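Local coordinates for probable glucarate dehydratase (Mycobacterium smegmatis str. MC2 155, PDB 3VDG), which probably dehydrates D-glucarate as an enolase-superfamily lyase, using a metal ion held at the end of its barrel strands, at residues A129-V132 against D133-F136; A247-P251 against Q252-K256; L289-N292 against M293-A297; L301-A304 against V305-S309; G331-T335 against F336-L340. All coordinates share one frame; numbering follows the deposited sequence.

Interaction 1: residues A129-V132 against D133-F136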
loop_
_atom_site.group_PDB
_atom_site.type_symbol
_atom_site.label_atom_id
_atom_site.label_comp_id
_atom_site.label_asym_id
_atom_site.label_seq_id
_atom_site.Cartn_x
_atom_site.Cartn_y
_atom_site.Cartn_z
ATOM N N ALA A 129 -18.836 -5.238 -3.740
ATOM C CA ALA A 129 -17.767 -4.220 -3.803
ATOM C C ALA A 129 -18.165 -2.930 -3.080
ATOM O O ALA A 129 -19.347 -2.606 -2.985
ATOM C CB ALA A 129 -17.353 -3.933 -5.243
ATOM N N SER A 130 -17.178 -2.216 -2.553
ATOM C CA SER A 130 -17.408 -0.953 -1.844
ATOM C C SER A 130 -18.012 0.088 -2.778
ATOM O O SER A 130 -17.538 0.279 -3.910
ATOM C CB SER A 130 -16.088 -0.425 -1.270
ATOM O OG SER A 130 -16.116 0.982 -1.050
ATOM N N VAL A 131 -19.080 0.743 -2.331
ATOM C CA VAL A 131 -19.674 1.806 -3.135
ATOM C C VAL A 131 -18.750 3.026 -3.185
ATOM O O VAL A 131 -18.594 3.642 -4.236
ATOM C CB VAL A 131 -21.053 2.239 -2.611
ATOM C CG1 VAL A 131 -21.535 3.469 -3.377
ATOM C CG2 VAL A 131 -22.051 1.100 -2.780
ATOM N N VAL A 132 -18.134 3.366 -2.059
ATOM C CA VAL A 132 -17.243 4.515 -2.014
ATOM C C VAL A 132 -16.079 4.292 -2.988
ATOM O O VAL A 132 -15.717 5.168 -3.778
ATOM C CB VAL A 132 -16.726 4.770 -0.594
ATOM C CG1 VAL A 132 -15.577 5.771 -0.604
ATOM C CG2 VAL A 132 -17.869 5.287 0.281
ATOM N N ASP A 133 -15.507 3.100 -2.955
ATOM C CA ASP A 133 -14.376 2.821 -3.862
ATOM C C ASP A 133 -14.727 2.889 -5.350
ATOM O O ASP A 133 -13.935 3.394 -6.136
ATOM C CB ASP A 133 -13.648 1.532 -3.469
ATOM C CG ASP A 133 -12.744 1.726 -2.230
ATOM O OD1 ASP A 133 -12.174 2.833 -2.044
ATOM O OD2 ASP A 133 -12.590 0.775 -1.435
ATOM N N ARG A 134 -15.900 2.385 -5.738
ATOM C CA ARG A 134 -16.341 2.470 -7.128
ATOM C C ARG A 134 -16.544 3.921 -7.566
ATOM O O ARG A 134 -16.271 4.268 -8.714
ATOM C CB ARG A 134 -17.642 1.677 -7.334
ATOM C CG ARG A 134 -17.416 0.186 -7.547
ATOM C CD ARG A 134 -18.740 -0.547 -7.707
ATOM N NE ARG A 134 -19.419 -0.645 -6.420
ATOM C CZ ARG A 134 -20.592 -1.241 -6.237
ATOM N NH1 ARG A 134 -21.241 -1.800 -7.262
ATOM N NH2 ARG A 134 -21.110 -1.286 -5.019
ATOM N N VAL A 135 -17.031 4.764 -6.653
ATOM C CA VAL A 135 -17.277 6.178 -6.989
ATOM C C VAL A 135 -15.983 6.991 -6.997
ATOM O O VAL A 135 -15.768 7.794 -7.882
ATOM C CB VAL A 135 -18.322 6.802 -6.046
ATOM C CG1 VAL A 135 -18.506 8.282 -6.367
ATOM C CG2 VAL A 135 -19.649 6.039 -6.177
ATOM N N PHE A 136 -15.106 6.719 -6.031
ATOM C CA PHE A 136 -13.820 7.410 -5.893
ATOM C C PHE A 136 -12.891 7.063 -7.050
ATOM O O PHE A 136 -12.191 7.924 -7.584
ATOM C CB PHE A 136 -13.201 7.004 -4.543
ATOM C CG PHE A 136 -11.762 7.429 -4.333
ATOM C CD1 PHE A 136 -11.378 8.763 -4.416
ATOM C CD2 PHE A 136 -10.801 6.485 -3.964
ATOM C CE1 PHE A 136 -10.055 9.141 -4.191
ATOM C CE2 PHE A 136 -9.483 6.855 -3.739
ATOM C CZ PHE A 136 -9.108 8.189 -3.847
#
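Arg134 folds back onto Ser130 and Ala129, four and five residues earlier. Its CB lies 3.7 Å from Ser130 O, and CG and CD both stay near the same oxygen. The chain bends at chi3 (-73°), which turns the guanidinium back toward 129-131. Arg134 NE then donates to Ser130 O at 3.3 Å, with the oxygen close to the guanidinium plane. The backbone also contributes, as Arg134 N donates to Ser130 O at 3.2 Å. The two donors reach this oxygen from opposite faces of the carbonyl plane, and NE sits well above that plane. CZ lies near Ala129 O. At the tip, Arg134 NH2 comes 3.0 Å from Ala129 O and also meets Val131 CG2. NH2 makes a long, weak ion pair with Asp118, and NH1 bonds weakly to Ser120 O. Ala129 CB sits over one face of the guanidinium, toward its rim.

Ser130 is the N-cap of helix 131-151. Its OG accepts from Asp133 N at 2.9 Å with a nearly straight N-H...O angle of 169°. The same OG is bonded to Asp114 OD1, so an acid backs the cap. Asp133 turns its carboxylate to salt bridges with Arg104 and Arg325. Further along, Val135 N and Phe136 N continue the helical bonds to Val131 O and Val132 O. Val131 CG1 and Val135 CG2 meet on the side covered by helix 79-92.

The site is buried, so its charges need partners within the protein. The serine cap serves a first-turn N-H. Buried Ser130 O takes two donors, and one of them is a side-chain bond linking loop to first turn.

Interaction 2: residues A247-P251 against Q252-K256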
loop_
_atom_site.group_PDB
_atom_site.type_symbol
_atom_site.label_atom_id
_atom_site.label_comp_id
_atom_site.label_asym_id
_atom_site.label_seq_id
_atom_site.Cartn_x
_atom_site.Cartn_y
_atom_site.Cartn_z
ATOM N N ALA A 247 -18.902 -18.904 -10.786
ATOM C CA ALA A 247 -19.577 -19.591 -9.678
ATOM C C ALA A 247 -20.765 -20.443 -10.113
ATOM O O ALA A 247 -21.696 -20.673 -9.324
ATOM C CB ALA A 247 -20.018 -18.596 -8.600
ATOM N N ALA A 248 -20.732 -20.952 -11.337
ATOM C CA ALA A 248 -21.865 -21.766 -11.835
ATOM C C ALA A 248 -21.914 -23.193 -11.297
ATOM O O ALA A 248 -22.840 -23.929 -11.638
ATOM C CB ALA A 248 -21.886 -21.790 -13.357
ATOM N N TRP A 249 -20.915 -23.603 -10.505
ATOM C CA TRP A 249 -20.828 -25.009 -10.061
ATOM C C TRP A 249 -20.913 -25.177 -8.580
ATOM O O TRP A 249 -20.530 -24.288 -7.821
ATOM C CB TRP A 249 -19.528 -25.662 -10.504
ATOM C CG TRP A 249 -19.214 -25.500 -11.959
ATOM C CD1 TRP A 249 -20.101 -25.487 -13.035
ATOM C CD2 TRP A 249 -17.885 -25.368 -12.550
ATOM N NE1 TRP A 249 -19.425 -25.314 -14.222
ATOM C CE2 TRP A 249 -18.084 -25.253 -13.993
ATOM C CE3 TRP A 249 -16.588 -25.327 -12.039
ATOM C CZ2 TRP A 249 -17.021 -25.100 -14.869
ATOM C CZ3 TRP A 249 -15.523 -25.166 -12.938
ATOM C CH2 TRP A 249 -15.735 -25.047 -14.307
ATOM N N THR A 250 -21.382 -26.341 -8.146
ATOM C CA THR A 250 -21.314 -26.686 -6.726
ATOM C C THR A 250 -19.869 -27.048 -6.392
ATOM O O THR A 250 -19.041 -27.255 -7.298
ATOM C CB THR A 250 -22.152 -27.926 -6.411
ATOM O OG1 THR A 250 -21.604 -29.037 -7.120
ATOM C CG2 THR A 250 -23.609 -27.728 -6.814
ATOM N N PRO A 251 -19.545 -27.122 -5.094
ATOM C CA PRO A 251 -18.162 -27.463 -4.813
ATOM C C PRO A 251 -17.797 -28.863 -5.298
ATOM O O PRO A 251 -16.662 -29.078 -5.737
ATOM C CB PRO A 251 -18.079 -27.351 -3.285
ATOM C CG PRO A 251 -19.139 -26.348 -2.932
ATOM C CD PRO A 251 -20.267 -26.681 -3.883
ATOM N N GLN A 252 -18.746 -29.800 -5.255
ATOM C CA GLN A 252 -18.470 -31.187 -5.674
ATOM C C GLN A 252 -18.207 -31.252 -7.171
ATOM O O GLN A 252 -17.310 -31.944 -7.642
ATOM C CB GLN A 252 -19.633 -32.135 -5.289
ATOM C CG GLN A 252 -19.877 -32.246 -3.777
ATOM C CD GLN A 252 -20.308 -30.923 -3.136
ATOM O OE1 GLN A 252 -21.112 -30.165 -3.694
ATOM N NE2 GLN A 252 -19.768 -30.640 -1.959
ATOM N N THR A 253 -18.997 -30.520 -7.935
ATOM C CA THR A 253 -18.782 -30.461 -9.365
ATOM C C THR A 253 -17.432 -29.782 -9.679
ATOM O O THR A 253 -16.717 -30.197 -10.593
ATOM C CB THR A 253 -19.952 -29.731 -10.046
ATOM O OG1 THR A 253 -21.150 -30.520 -9.903
ATOM C CG2 THR A 253 -19.667 -29.474 -11.517
ATOM N N SER A 254 -17.090 -28.744 -8.911
ATOM C CA SER A 254 -15.852 -27.981 -9.152
ATOM C C SER A 254 -14.633 -28.875 -8.985
ATOM O O SER A 254 -13.659 -28.779 -9.743
ATOM C CB SER A 254 -15.756 -26.818 -8.156
ATOM O OG SER A 254 -16.860 -25.931 -8.334
ATOM N N VAL A 255 -14.679 -29.719 -7.961
ATOM C CA VAL A 255 -13.562 -30.598 -7.647
ATOM C C VAL A 255 -13.365 -31.603 -8.788
ATOM O O VAL A 255 -12.238 -31.934 -9.140
ATOM C CB VAL A 255 -13.759 -31.293 -6.281
ATOM C CG1 VAL A 255 -12.793 -32.461 -6.121
ATOM C CG2 VAL A 255 -13.611 -30.300 -5.134
ATOM N N LYS A 256 -14.453 -32.043 -9.414
ATOM C CA LYS A 256 -14.323 -32.936 -10.569
ATOM C C LYS A 256 -13.711 -32.227 -11.774
ATOM O O LYS A 256 -12.882 -32.793 -12.497
ATOM C CB LYS A 256 -15.686 -33.531 -10.951
ATOM C CG LYS A 256 -16.186 -34.546 -9.937
ATOM C CD LYS A 256 -17.657 -34.863 -10.155
ATOM C CE LYS A 256 -18.221 -35.662 -8.993
ATOM N NZ LYS A 256 -19.699 -35.764 -9.102
#
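Gln252 and Pro251 lie side by side and point the same way at the start of helix 251-260. The glutamine chain bends at chi2 (64°), which brings its amide back alongside the proline. Gln252 OE1 comes 3.6 Å from Pro251 CD, and NE2 lies near Pro251 CB. This amide is on the solvent side.

Thr253 follows, and its backbone N donates to Thr250 OG1 at 3.1 Å, with an N-H...O angle of 165°. This is the capping bond of the helix, with Thr250 as N-cap and Pro251 as the first helical residue. The Thr250 oxygen sits between the backbone N and the carbonyl carbon of its own residue (chi1 63°), which puts OG1 in line with the N-H of Thr253. Thr253 OG1 bonds to Trp445 O at the C-terminus of the chain. Thr253 CG2 touches Trp249 CB at 3.9 Å, the two side chains crossing at about a right angle. The loop 245-250 leads out of strand 241-244, so the cap opens one helix of the enolase-type barrel domain.

Ser254 grips Thr250 O twice. Ser254 N donates to Thr250 O at 2.9 Å in the regular helical way. Ser254 OG donates to Thr250 O at 2.8 Å from above the carbonyl plane. That hydroxyl also lies at the edge of the Trp249 ring, near its plane, with Ser254 OG 3.4 Å from Trp249 CB. The indole itself packs on Pro222 and Glu225 of helix 222-235. Val255 N continues the helical ladder with a bond to Pro251 O at 3.0 Å, and Val255 CG2 rests against this oxygen.

Interaction 3: residues L289-N292 against M293-A297; sequences LATN and MCVVA. With NA (sodium ion), chain C; FMT (formic acid), chain B.
Thr291 and the backbone of Met293 and Cys294 meet where strand 289-291 of the enolase-type barrel runs out into the loop carrying a metal ligand. The strand is hydrogen-bonded to neighbouring strands on both sides.

Thr291 forms an ST turn at the strand end. Its OG1 stands anti to the backbone N (chi1 -172°), which swings it under the following residues. There Thr291 OG1 accepts from Met293 N at 2.9 Å. Thr291 OG1 also accepts from Cys294 N, at 3.0 Å. Both bonds are nearly straight. Asp270 OD1 is bonded to this hydroxyl as well, and Asp270 OD2 takes Asn292 N, so one carboxylate bonds to both Thr291 OG1 and Asn292 N. The methyl Thr291 CG2 points elsewhere and packs on Val295 CB at 3.8 Å, the side chains crossing at about a right angle.

Asn292 turns its amide away from the loop and toward the metal. Asn292 OD1 binds the sodium ion at 2.2 Å, beside Asp244, Glu269 and two waters. In enolase-superfamily enzymes this place is normally taken by magnesium. The amide ND2 donates weakly to one of these waters and weakly to the formate, which is also held by His343 and Asn246. The backbone oxygen of Asn292 is buried without a polar partner, and Val296 CG1 lies 3.2 Å from Asn292 O.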
loop_
_atom_site.group_PDB
_atom_site.type_symbol
_atom_site.label_atom_id
_atom_site.label_comp_id
_atom_site.label_asym_id
_atom_site.label_seq_id
_atom_site.Cartn_x
_atom_site.Cartn_y
_atom_site.Cartn_z
ATOM N N LEU A 289 -6.878 -21.516 -7.089
ATOM C CA LEU A 289 -8.150 -20.861 -7.371
ATOM C C LEU A 289 -7.943 -19.356 -7.356
ATOM O O LEU A 289 -7.220 -18.831 -6.503
ATOM C CB LEU A 289 -9.202 -21.206 -6.308
ATOM C CG LEU A 289 -9.587 -22.690 -6.209
ATOM C CD1 LEU A 289 -10.887 -22.785 -5.411
ATOM C CD2 LEU A 289 -9.764 -23.263 -7.615
ATOM N N ALA A 290 -8.590 -18.677 -8.294
ATOM C CA ALA A 290 -8.570 -17.222 -8.376
ATOM C C ALA A 290 -9.979 -16.695 -8.174
ATOM O O ALA A 290 -10.949 -17.428 -8.353
ATOM C CB ALA A 290 -8.060 -16.796 -9.741
ATOM N N THR A 291 -10.107 -15.419 -7.815
ATOM C CA THR A 291 -11.430 -14.844 -7.683
ATOM C C THR A 291 -11.492 -13.366 -8.074
ATOM O O THR A 291 -10.526 -12.624 -7.892
ATOM C CB THR A 291 -11.935 -14.952 -6.246
ATOM O OG1 THR A 291 -13.310 -14.531 -6.212
ATOM C CG2 THR A 291 -11.122 -14.033 -5.344
ATOM N N ASN A 292 -12.639 -12.962 -8.620
ATOM C CA ASN A 292 -13.079 -11.569 -8.582
ATOM C C ASN A 292 -14.538 -11.517 -8.179
ATOM O O ASN A 292 -15.292 -10.672 -8.663
ATOM C CB ASN A 292 -12.938 -10.892 -9.936
ATOM C CG ASN A 292 -13.576 -11.696 -11.055
ATOM O OD1 ASN A 292 -12.876 -12.278 -11.877
ATOM N ND2 ASN A 292 -14.905 -11.733 -11.091
ATOM N N MET A 293 -14.953 -12.438 -7.324
ATOM C CA MET A 293 -16.330 -12.448 -6.884
ATOM C C MET A 293 -16.418 -12.530 -5.381
ATOM O O MET A 293 -17.210 -11.834 -4.784
ATOM C CB MET A 293 -17.125 -13.592 -7.533
ATOM C CG MET A 293 -17.367 -13.397 -9.016
ATOM S SD MET A 293 -18.216 -14.824 -9.754
ATOM C CE MET A 293 -19.881 -14.494 -9.181
ATOM N N CYS A 294 -15.602 -13.363 -4.748
ATOM C CA CYS A 294 -15.711 -13.456 -3.289
ATOM C C CYS A 294 -14.677 -12.602 -2.560
ATOM O O CYS A 294 -14.722 -12.490 -1.339
ATOM C CB CYS A 294 -15.708 -14.919 -2.802
ATOM S SG CYS A 294 -14.223 -15.835 -3.234
ATOM N N VAL A 295 -13.754 -11.998 -3.310
ATOM C CA VAL A 295 -12.857 -10.969 -2.765
ATOM C C VAL A 295 -12.841 -9.755 -3.721
ATOM O O VAL A 295 -12.096 -9.744 -4.713
ATOM C CB VAL A 295 -11.408 -11.488 -2.585
ATOM C CG1 VAL A 295 -10.532 -10.400 -1.963
ATOM C CG2 VAL A 295 -11.379 -12.718 -1.688
ATOM N N VAL A 296 -13.660 -8.752 -3.418
ATOM C CA VAL A 296 -13.822 -7.581 -4.278
ATOM C C VAL A 296 -13.739 -6.285 -3.471
ATOM O O VAL A 296 -13.967 -5.182 -4.003
ATOM C CB VAL A 296 -15.161 -7.624 -5.076
ATOM C CG1 VAL A 296 -15.163 -8.783 -6.071
ATOM C CG2 VAL A 296 -16.350 -7.721 -4.132
ATOM N N ALA A 297 -13.402 -6.412 -2.186
ATOM C CA ALA A 297 -13.300 -5.252 -1.283
ATOM C C ALA A 297 -12.302 -5.571 -0.175
ATOM O O ALA A 297 -12.139 -6.738 0.197
ATOM C CB ALA A 297 -14.658 -4.911 -0.679
HETATM NA NA NA C . -13.298 -13.824 -13.380
HETATM C C FMT B . -17.078 -11.286 -14.730
HETATM O O1 FMT B . -16.363 -12.128 -14.197
HETATM O O2 FMT B . -16.997 -10.002 -14.361
HETATM O O HOH W 1 -15.105 -14.610 -12.073
HETATM O O HOH W 2 -13.987 -12.285 -14.935
#

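Interaction 4: residues L301-A304 against V305-S309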
loop_
_atom_site.group_PDB
_atom_site.type_symbol
_atom_site.label_atom_id
_atom_site.label_comp_id
_atom_site.label_asym_id
_atom_site.label_seq_id
_atom_site.Cartn_x
_atom_site.Cartn_y
_atom_site.Cartn_z
ATOM N N LEU A 301 -10.818 -9.394 2.623
ATOM C CA LEU A 301 -9.509 -10.073 2.611
ATOM C C LEU A 301 -9.228 -10.933 3.865
ATOM O O LEU A 301 -8.741 -12.056 3.756
ATOM C CB LEU A 301 -8.372 -9.058 2.390
ATOM C CG LEU A 301 -8.241 -8.637 0.920
ATOM C CD1 LEU A 301 -7.422 -7.345 0.809
ATOM C CD2 LEU A 301 -7.610 -9.752 0.090
ATOM N N PRO A 302 -9.515 -10.402 5.062
ATOM C CA PRO A 302 -9.158 -11.209 6.239
ATOM C C PRO A 302 -9.859 -12.579 6.270
ATOM O O PRO A 302 -9.228 -13.581 6.610
ATOM C CB PRO A 302 -9.601 -10.336 7.413
ATOM C CG PRO A 302 -9.582 -8.935 6.880
ATOM C CD PRO A 302 -9.935 -9.032 5.418
ATOM N N ALA A 303 -11.140 -12.629 5.925
ATOM C CA ALA A 303 -11.848 -13.924 5.901
ATOM C C ALA A 303 -11.285 -14.835 4.811
ATOM O O ALA A 303 -11.080 -16.031 5.038
ATOM C CB ALA A 303 -13.346 -13.728 5.727
ATOM N N ALA A 304 -11.007 -14.277 3.631
ATOM C CA ALA A 304 -10.444 -15.086 2.541
ATOM C C ALA A 304 -9.110 -15.688 2.941
ATOM O O ALA A 304 -8.795 -16.837 2.605
ATOM C CB ALA A 304 -10.296 -14.270 1.253
ATOM N N VAL A 305 -8.304 -14.900 3.635
ATOM C CA VAL A 305 -7.008 -15.381 4.091
ATOM C C VAL A 305 -7.185 -16.453 5.185
ATOM O O VAL A 305 -6.555 -17.512 5.125
ATOM C CB VAL A 305 -6.141 -14.204 4.613
ATOM C CG1 VAL A 305 -4.952 -14.717 5.403
ATOM C CG2 VAL A 305 -5.674 -13.340 3.440
ATOM N N ALA A 306 -8.042 -16.194 6.166
ATOM C CA ALA A 306 -8.224 -17.158 7.272
ATOM C C ALA A 306 -8.758 -18.514 6.766
ATOM O O ALA A 306 -8.359 -19.560 7.249
ATOM C CB ALA A 306 -9.151 -16.590 8.343
ATOM N N LYS A 307 -9.649 -18.483 5.783
ATOM C CA LYS A 307 -10.267 -19.696 5.265
ATOM C C LYS A 307 -9.458 -20.403 4.195
ATOM O O LYS A 307 -9.778 -21.528 3.817
ATOM C CB LYS A 307 -11.652 -19.365 4.704
ATOM C CG LYS A 307 -12.685 -19.029 5.766
ATOM C CD LYS A 307 -13.887 -18.362 5.110
ATOM C CE LYS A 307 -14.881 -17.846 6.127
ATOM N NZ LYS A 307 -15.583 -18.977 6.769
ATOM N N ASN A 308 -8.417 -19.752 3.690
ATOM C CA ASN A 308 -7.698 -20.296 2.532
ATOM C C ASN A 308 -8.630 -20.517 1.349
ATOM O O ASN A 308 -8.551 -21.529 0.649
ATOM C CB ASN A 308 -6.988 -21.604 2.904
ATOM C CG ASN A 308 -5.852 -21.383 3.891
ATOM O OD1 ASN A 308 -4.849 -20.758 3.558
ATOM N ND2 ASN A 308 -6.010 -21.886 5.112
ATOM N N SER A 309 -9.521 -19.560 1.120
ATOM C CA SER A 309 -10.502 -19.698 0.049
ATOM C C SER A 309 -9.913 -19.531 -1.332
ATOM O O SER A 309 -10.401 -20.123 -2.289
ATOM C CB SER A 309 -11.624 -18.683 0.225
ATOM O OG SER A 309 -12.231 -18.857 1.481
#
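Val305 sits on Leu301 O in helix 301-307, the helix of the beta-alpha-beta unit that links strands 289-291 and 312-315. The close side of this short helix packs on the loop residue Val295 and on helices 275-284 and 323-336. Val305 N donates to Leu301 O at 2.9 Å, and Val305 CG2 also touches this oxygen. That methyl is anti to the carbonyl carbon of its own residue (chi1 of CG1 166°), which directs it back down the helix. Ala304 is buried and touches Val295 and Leu275. Leu301 packs on Val295 and on helix 323-336.

The other side is looser and more exposed. Ala306 and Lys307 bond back through their N atoms to Pro302 O and Ala303 O. The lysine chain lies over Ala303, with its CB, CG and CD all near the carbonyl oxygen, the nearest being Lys307 CB at 3.4 Å from Ala303 O. The chain is extended as far as CE, where chi4 (-71°) turns NZ, which forms a salt bridge with Asp276. The second subunit meets both sides: its Thr335 packs on Leu301 and its Phe336 on Pro302.

The helix ends in a Schellman motif. Asn308 has positive phi (57°) and is exposed. The chain then turns in, and Ser309 is buried, with OG bonded to Leu275 O. Ser309 N donates to Ala304 O at 3.2 Å, in the carbonyl plane.

Interaction 5: residues G331-T335 against F336-L340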
loop_
_atom_site.group_PDB
_atom_site.type_symbol
_atom_site.label_atom_id
_atom_site.label_comp_id
_atom_site.label_asym_id
_atom_site.label_seq_id
_atom_site.Cartn_x
_atom_site.Cartn_y
_atom_site.Cartn_z
ATOM N N GLY A 331 0.315 -5.203 -2.521
ATOM C CA GLY A 331 1.219 -5.396 -1.386
ATOM C C GLY A 331 0.616 -6.331 -0.341
ATOM O O GLY A 331 1.316 -7.127 0.264
ATOM N N ILE A 332 -0.690 -6.260 -0.141
ATOM C CA ILE A 332 -1.336 -7.191 0.786
ATOM C C ILE A 332 -1.230 -8.623 0.252
ATOM O O ILE A 332 -0.900 -9.543 0.989
ATOM C CB ILE A 332 -2.818 -6.838 1.022
ATOM C CG1 ILE A 332 -2.949 -5.518 1.780
ATOM C CG2 ILE A 332 -3.507 -7.953 1.791
ATOM C CD1 ILE A 332 -4.352 -4.916 1.710
ATOM N N CYS A 333 -1.513 -8.809 -1.036
ATOM C CA CYS A 333 -1.381 -10.129 -1.665
ATOM C C CYS A 333 0.036 -10.675 -1.522
ATOM O O CYS A 333 0.235 -11.836 -1.137
ATOM C CB CYS A 333 -1.775 -10.085 -3.146
ATOM S SG CYS A 333 -3.567 -9.886 -3.334
ATOM N N ASP A 334 1.022 -9.843 -1.834
ATOM C CA ASP A 334 2.418 -10.261 -1.690
ATOM C C ASP A 334 2.698 -10.684 -0.248
ATOM O O ASP A 334 3.304 -11.716 -0.003
ATOM C CB ASP A 334 3.356 -9.128 -2.082
ATOM C CG ASP A 334 4.787 -9.618 -2.321
ATOM O OD1 ASP A 334 4.958 -10.776 -2.738
ATOM O OD2 ASP A 334 5.738 -8.858 -2.077
ATOM N N THR A 335 2.233 -9.892 0.708
ATOM C CA THR A 335 2.498 -10.170 2.127
ATOM C C THR A 335 1.857 -11.485 2.579
ATOM O O THR A 335 2.456 -12.254 3.318
ATOM C CB THR A 335 1.949 -9.025 2.999
ATOM O OG1 THR A 335 2.644 -7.826 2.660
ATOM C CG2 THR A 335 2.131 -9.307 4.494
ATOM N N PHE A 336 0.627 -11.727 2.152
ATOM C CA PHE A 336 -0.106 -12.901 2.623
ATOM C C PHE A 336 0.007 -14.111 1.691
ATOM O O PHE A 336 -0.714 -15.091 1.838
ATOM C CB PHE A 336 -1.559 -12.532 2.907
ATOM C CG PHE A 336 -1.720 -11.744 4.169
ATOM C CD1 PHE A 336 -1.496 -10.373 4.177
ATOM C CD2 PHE A 336 -2.057 -12.383 5.367
ATOM C CE1 PHE A 336 -1.604 -9.641 5.357
ATOM C CE2 PHE A 336 -2.182 -11.655 6.545
ATOM C CZ PHE A 336 -1.949 -10.282 6.542
ATOM N N GLY A 337 0.914 -14.038 0.728
ATOM C CA GLY A 337 1.221 -15.188 -0.127
ATOM C C GLY A 337 0.184 -15.498 -1.187
ATOM O O GLY A 337 0.058 -16.648 -1.623
ATOM N N LEU A 338 -0.540 -14.474 -1.636
ATOM C CA LEU A 338 -1.540 -14.637 -2.696
ATOM C C LEU A 338 -0.995 -14.143 -4.030
ATOM O O LEU A 338 -0.295 -13.119 -4.082
ATOM C CB LEU A 338 -2.784 -13.811 -2.348
ATOM C CG LEU A 338 -3.476 -14.132 -1.017
ATOM C CD1 LEU A 338 -4.612 -13.145 -0.767
ATOM C CD2 LEU A 338 -3.993 -15.561 -1.024
ATOM N N GLY A 339 -1.322 -14.838 -5.114
ATOM C CA GLY A 339 -0.929 -14.368 -6.441
ATOM C C GLY A 339 -1.836 -13.207 -6.844
ATOM O O GLY A 339 -2.875 -12.964 -6.214
ATOM N N LEU A 340 -1.454 -12.492 -7.894
ATOM C CA LEU A 340 -2.201 -11.283 -8.300
ATOM C C LEU A 340 -2.381 -11.257 -9.801
ATOM O O LEU A 340 -1.417 -11.399 -10.550
ATOM C CB LEU A 340 -1.460 -10.014 -7.870
ATOM C CG LEU A 340 -2.197 -8.697 -8.197
ATOM C CD1 LEU A 340 -3.400 -8.537 -7.273
ATOM C CD2 LEU A 340 -1.242 -7.522 -8.027
#
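Cys333 packs against Leu338 and Leu340 at the apolar centre of the turn from helix 323-336 into strand 339-342. The CB atoms of Cys333 and Leu338 are 3.9 Å apart. Cys333 SG reaches Leu340 CD1 at 4.2 Å, and Val313 of the neighbouring strand touches both Cys333 and Leu338. This part joins the helix to the barrel sheet.

On another flank, Phe336 crosses obliquely over Ile332, with Phe336 CD1 3.9 Å from Ile332 CG2. The edge of its ring, near the ring plane, meets Ile332 O. Thr335 lies alongside, and Thr335 CG2 is 3.8 Å from Phe336 CD1. Beyond, the Phe336 ring stacks on Phe336 of the second subunit, and Ile332 meets Ile332 there.

Outward lies the backbone of the last turn. Phe336 N donates to Ile332 O at 2.9 Å. Leu338 N donates to Cys333 O at 2.8 Å, the bond that closes the Schellman motif. Gly337, with positive phi (75°), makes a weak bond to Asp334 O. Thr335 keeps OG1 beside its backbone N and CG2 opposite it (chi1 -63°), which sets the methyl by Phe336 and lets Thr335 OG1 donate to Gly331 O at 2.8 Å.

Backbone bonds thus engage the carbonyls of Ile332 and Cys333, and more weakly Asp334. The threonine hydroxyl is satisfied within the helix. The remaining surface of Ile332, Thr335 and Phe336 is largely apolar and suits the subunit interface.

Overall arrangement
Interaction 3 lies at the middle of the set and carries Asn292, one of the sodium ligands. Interaction 1 touches it: Ala129 N lies 3.5 Å from Val296 CG2, and the side chain of Ala129 is about 13 Å from the sodium ion. Interaction 2 meets it through Ala247 CB and Met293 CE, 4.1 Å apart. Interaction 4 follows interaction 3 along the chain, and Val295 CG2 packs on Ala304 CB at 3.5 Å. Interaction 5 packs against interaction 4, with Val305 CG1 3.7 Å from Phe336 CD2. Interactions 3, 4 and 5 thus touch in succession, from the metal ligand's loop to residues that meet the second subunit.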